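PDB 3E19: FeoA, which probably regulates ferrous iron uptake as a small metal-binding protein of the FeoA family, built on an SH3-like beta-barrel. Local coordinates for residues Val19-Leu31 against Ala63-Arg75. Numbering follows the deposited sequence.
Sequences VNILGGHNARQKL and AIGKGLAGRVMVR
Leu31, on the inner side of helix 24-32, pushes its CD2 between three apolar side chains: Val72 CG2 at 3.5 Å, Leu68 CG at 3.7 Å and Ile64 CD1. Its branch runs past those of Leu68 and Val72 in opposite directions; chi1 (-72°) sets CG anti to the carbonyl carbon and chi2 (161°) then sends CD1 and CD2 to Val72 CG2. Trimmed to an alanine, this position is likely to leave a gap between helix 24-32 and helix 66-69, with Leu68 and Val72 lacking their shared partner. Lys30 adds its CB against Leu68 CD2. Just past the strand, Leu22 lays CD2 against Met73 CG at 3.9 Å, and Val4 and Pro6 of strand 4-6 also touch the methionine. Strands 19-21 and 72-75 run antiparallel, and the pairing continues past them, Leu22 N bonding to Arg71 O (2.8 Å); within them Met73 N binds Asn20 O. Met73 O takes a straight bond from Val19 N (2.8 Å, 173°) and a weak one from Asn20 N. At the polar edge, Arg71 NH1 reaches Leu22 O obliquely in a weak bond (3.3 Å). Val19 and Asn20 facing Met73 form a classic beta bulge, here in the SH3-like barrel of FeoA, where helix 24-32 packs beside the short helix 66-69.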
loop_
_atom_site.group_PDB
_atom_site.type_symbol
_atom_site.label_atom_id
_atom_site.label_comp_id
_atom_site.label_asym_id
_atom_site.label_seq_id
_atom_site.Cartn_x
_atom_site.Cartn_y
_atom_site.Cartn_z
ATOM N N VAL C 19 10.172 30.236 -3.248
ATOM C CA VAL C 19 11.441 30.952 -3.266
ATOM C C VAL C 19 12.226 30.660 -2.008
ATOM O O VAL C 19 13.438 30.633 -2.076
ATOM C CB VAL C 19 11.297 32.499 -3.502
ATOM C CG1 VAL C 19 10.783 32.762 -4.905
ATOM C CG2 VAL C 19 10.445 33.211 -2.433
ATOM N N ASN C 20 11.557 30.384 -0.903
ATOM C CA ASN C 20 12.206 30.228 0.386
ATOM C C ASN C 20 11.315 29.484 1.345
ATOM O O ASN C 20 10.139 29.686 1.322
ATOM C CB ASN C 20 12.451 31.587 1.006
ATOM C CG ASN C 20 13.515 31.566 2.075
ATOM O OD1 ASN C 20 14.719 31.573 1.767
ATOM N ND2 ASN C 20 13.095 31.626 3.323
ATOM N N ILE C 21 11.898 28.649 2.182
ATOM C CA ILE C 21 11.202 28.007 3.264
ATOM C C ILE C 21 11.745 28.630 4.547
ATOM O O ILE C 21 12.943 28.594 4.759
ATOM C CB ILE C 21 11.527 26.489 3.288
ATOM C CG1 ILE C 21 11.135 25.814 1.984
ATOM C CG2 ILE C 21 10.844 25.819 4.481
ATOM C CD1 ILE C 21 9.703 26.085 1.518
ATOM N N LEU C 22 10.885 29.201 5.385
ATOM C CA LEU C 22 11.304 29.824 6.656
ATOM C C LEU C 22 11.358 28.762 7.750
ATOM O O LEU C 22 10.448 27.972 7.865
ATOM C CB LEU C 22 10.315 30.924 7.094
ATOM C CG LEU C 22 9.882 31.950 6.008
ATOM C CD1 LEU C 22 8.776 32.904 6.474
ATOM C CD2 LEU C 22 11.064 32.729 5.441
ATOM N N GLY C 23 12.441 28.738 8.535
ATOM C CA GLY C 23 12.497 27.950 9.778
ATOM C C GLY C 23 13.425 26.750 9.865
ATOM O O GLY C 23 13.292 25.905 10.768
ATOM N N GLY C 24 14.398 26.657 8.980
ATOM C CA GLY C 24 15.305 25.530 9.034
ATOM C C GLY C 24 14.663 24.146 9.145
ATOM O O GLY C 24 13.629 23.886 8.540
ATOM N N HIS C 25 15.268 23.300 9.988
ATOM C CA HIS C 25 15.264 21.837 9.869
ATOM C C HIS C 25 13.949 21.105 9.841
ATOM O O HIS C 25 13.648 20.415 8.855
ATOM N N ASN C 26 13.188 21.242 10.922
ATOM C CA ASN C 26 11.904 20.554 11.082
ATOM C C ASN C 26 10.901 21.013 10.026
ATOM O O ASN C 26 10.131 20.211 9.504
ATOM C CB ASN C 26 11.286 20.791 12.487
ATOM C CG ASN C 26 12.263 20.543 13.616
ATOM O OD1 ASN C 26 12.872 19.469 13.698
ATOM N ND2 ASN C 26 12.417 21.537 14.514
ATOM N N ALA C 27 10.926 22.315 9.744
ATOM C CA ALA C 27 10.063 22.954 8.729
ATOM C C ALA C 27 10.310 22.376 7.338
ATOM O O ALA C 27 9.380 21.917 6.663
ATOM C CB ALA C 27 10.323 24.439 8.705
ATOM N N ARG C 28 11.570 22.422 6.914
ATOM C CA ARG C 28 11.979 21.847 5.621
ATOM C C ARG C 28 11.527 20.376 5.465
ATOM O O ARG C 28 10.966 20.008 4.447
ATOM C CB ARG C 28 13.499 22.016 5.394
ATOM C CG ARG C 28 13.859 23.483 5.145
ATOM C CD ARG C 28 15.360 23.793 5.098
ATOM N NE ARG C 28 16.041 23.367 6.319
ATOM C CZ ARG C 28 17.301 23.660 6.647
ATOM N NH1 ARG C 28 18.084 24.383 5.843
ATOM N NH2 ARG C 28 17.793 23.194 7.788
ATOM N N GLN C 29 11.704 19.554 6.488
ATOM C CA GLN C 29 11.304 18.146 6.376
ATOM C C GLN C 29 9.783 17.978 6.296
ATOM O O GLN C 29 9.259 17.125 5.563
ATOM C CB GLN C 29 11.890 17.327 7.538
ATOM C CG GLN C 29 13.443 17.324 7.606
ATOM C CD GLN C 29 13.952 16.650 8.888
ATOM O OE1 GLN C 29 14.436 17.313 9.814
ATOM N NE2 GLN C 29 13.767 15.340 8.970
ATOM N N LYS C 30 9.049 18.795 7.034
ATOM C CA LYS C 30 7.589 18.751 6.955
ATOM C C LYS C 30 7.084 19.196 5.570
ATOM O O LYS C 30 6.147 18.620 5.005
ATOM C CB LYS C 30 6.981 19.650 8.028
ATOM C CG LYS C 30 6.519 18.911 9.256
ATOM C CD LYS C 30 5.838 19.863 10.228
ATOM C CE LYS C 30 6.808 20.897 10.766
ATOM N NZ LYS C 30 6.375 21.372 12.135
ATOM N N LEU C 31 7.739 20.200 5.010
ATOM C CA LEU C 31 7.319 20.768 3.726
ATOM C C LEU C 31 7.792 20.016 2.447
ATOM O O LEU C 31 7.076 19.966 1.439
ATOM C CB LEU C 31 7.766 22.235 3.712
ATOM C CG LEU C 31 6.926 23.092 4.654
ATOM C CD1 LEU C 31 7.674 24.373 4.947
ATOM C CD2 LEU C 31 5.537 23.397 4.031
ATOM N N ALA C 63 -3.305 18.985 1.326
ATOM C CA ALA C 63 -3.886 19.966 2.257
ATOM C C ALA C 63 -2.773 20.425 3.165
ATOM O O ALA C 63 -1.963 19.598 3.669
ATOM C CB ALA C 63 -4.976 19.337 3.085
ATOM N N ILE C 64 -2.703 21.729 3.383
ATOM C CA ILE C 64 -1.734 22.274 4.287
ATOM C C ILE C 64 -2.421 23.241 5.233
ATOM O O ILE C 64 -3.405 23.884 4.864
ATOM C CB ILE C 64 -0.592 22.971 3.455
ATOM C CG1 ILE C 64 0.537 23.445 4.350
ATOM C CG2 ILE C 64 -1.131 24.098 2.505
ATOM C CD1 ILE C 64 1.839 23.765 3.528
ATOM N N GLY C 65 -1.926 23.329 6.459
ATOM C CA GLY C 65 -2.483 24.244 7.426
ATOM C C GLY C 65 -1.964 25.626 7.160
ATOM O O GLY C 65 -0.854 25.779 6.650
ATOM N N LYS C 66 -2.750 26.634 7.512
ATOM C CA LYS C 66 -2.335 28.027 7.350
ATOM C C LYS C 66 -1.037 28.335 8.061
ATOM O O LYS C 66 -0.185 29.092 7.546
ATOM C CB LYS C 66 -3.412 28.993 7.880
ATOM C CG LYS C 66 -4.613 29.123 6.979
ATOM C CD LYS C 66 -5.130 30.542 6.869
ATOM C CE LYS C 66 -5.748 30.784 5.463
ATOM N NZ LYS C 66 -6.968 31.665 5.506
ATOM N N GLY C 67 -0.877 27.806 9.267
ATOM C CA GLY C 67 0.394 28.007 10.009
ATOM C C GLY C 67 1.635 27.536 9.265
ATOM O O GLY C 67 2.585 28.313 9.079
ATOM N N LEU C 68 1.636 26.279 8.806
ATOM C CA LEU C 68 2.790 25.753 8.093
ATOM C C LEU C 68 2.970 26.467 6.748
ATOM O O LEU C 68 4.117 26.733 6.341
ATOM C CB LEU C 68 2.730 24.223 7.898
ATOM C CG LEU C 68 4.032 23.579 7.400
ATOM C CD1 LEU C 68 5.272 23.867 8.289
ATOM C CD2 LEU C 68 3.872 22.071 7.204
ATOM N N ALA C 69 1.857 26.793 6.101
ATOM C CA ALA C 69 1.828 27.535 4.849
ATOM C C ALA C 69 2.440 28.961 4.952
ATOM O O ALA C 69 2.999 29.466 3.987
ATOM C CB ALA C 69 0.412 27.593 4.317
ATOM N N GLY C 70 2.407 29.564 6.132
ATOM C CA GLY C 70 3.128 30.795 6.408
ATOM C C GLY C 70 4.635 30.733 6.275
ATOM O O GLY C 70 5.307 31.759 6.108
ATOM N N ARG C 71 5.189 29.538 6.360
ATOM C CA ARG C 71 6.595 29.331 6.162
ATOM C C ARG C 71 7.026 29.172 4.714
ATOM O O ARG C 71 8.246 29.107 4.458
ATOM C CB ARG C 71 7.081 28.070 6.869
ATOM C CG ARG C 71 6.692 27.976 8.299
ATOM C CD ARG C 71 7.334 28.958 9.220
ATOM N NE ARG C 71 7.241 28.322 10.539
ATOM C CZ ARG C 71 8.262 28.009 11.339
ATOM N NH1 ARG C 71 9.514 28.331 11.028
ATOM N NH2 ARG C 71 8.012 27.411 12.503
ATOM N N VAL C 72 6.073 29.079 3.780
ATOM C CA VAL C 72 6.405 28.907 2.390
ATOM C C VAL C 72 6.334 30.277 1.665
ATOM O O VAL C 72 5.258 30.819 1.513
ATOM C CB VAL C 72 5.505 27.866 1.734
ATOM C CG1 VAL C 72 5.906 27.633 0.301
ATOM C CG2 VAL C 72 5.535 26.587 2.506
ATOM N N MET C 73 7.464 30.851 1.238
ATOM C CA MET C 73 7.421 32.140 0.517
ATOM C C MET C 73 7.384 31.865 -0.967
ATOM O O MET C 73 8.210 31.109 -1.502
ATOM C CB MET C 73 8.679 33.004 0.844
ATOM C CG MET C 73 8.788 33.395 2.298
ATOM S SD MET C 73 7.308 34.302 2.852
ATOM C CE MET C 73 7.237 35.506 1.456
ATOM N N VAL C 74 6.467 32.486 -1.658
ATOM C CA VAL C 74 6.194 32.129 -3.025
ATOM C C VAL C 74 6.289 33.411 -3.847
ATOM O O VAL C 74 5.789 34.464 -3.415
ATOM C CB VAL C 74 4.802 31.518 -3.126
ATOM C CG1 VAL C 74 4.445 31.102 -4.563
ATOM C CG2 VAL C 74 4.736 30.315 -2.187
ATOM N N ARG C 75 6.903 33.328 -5.015
ATOM C CA ARG C 75 6.751 34.402 -5.998
ATOM C C ARG C 75 5.614 34.065 -6.949
ATOM O O ARG C 75 5.624 33.012 -7.569
ATOM C CB ARG C 75 8.036 34.639 -6.760
ATOM C CG ARG C 75 8.602 33.488 -7.580
ATOM C CD ARG C 75 9.961 33.970 -8.164
ATOM N NE ARG C 75 9.804 34.997 -9.195
ATOM C CZ ARG C 75 10.799 35.752 -9.690
ATOM N NH1 ARG C 75 10.522 36.629 -10.647
ATOM N NH2 ARG C 75 12.041 35.701 -9.189
#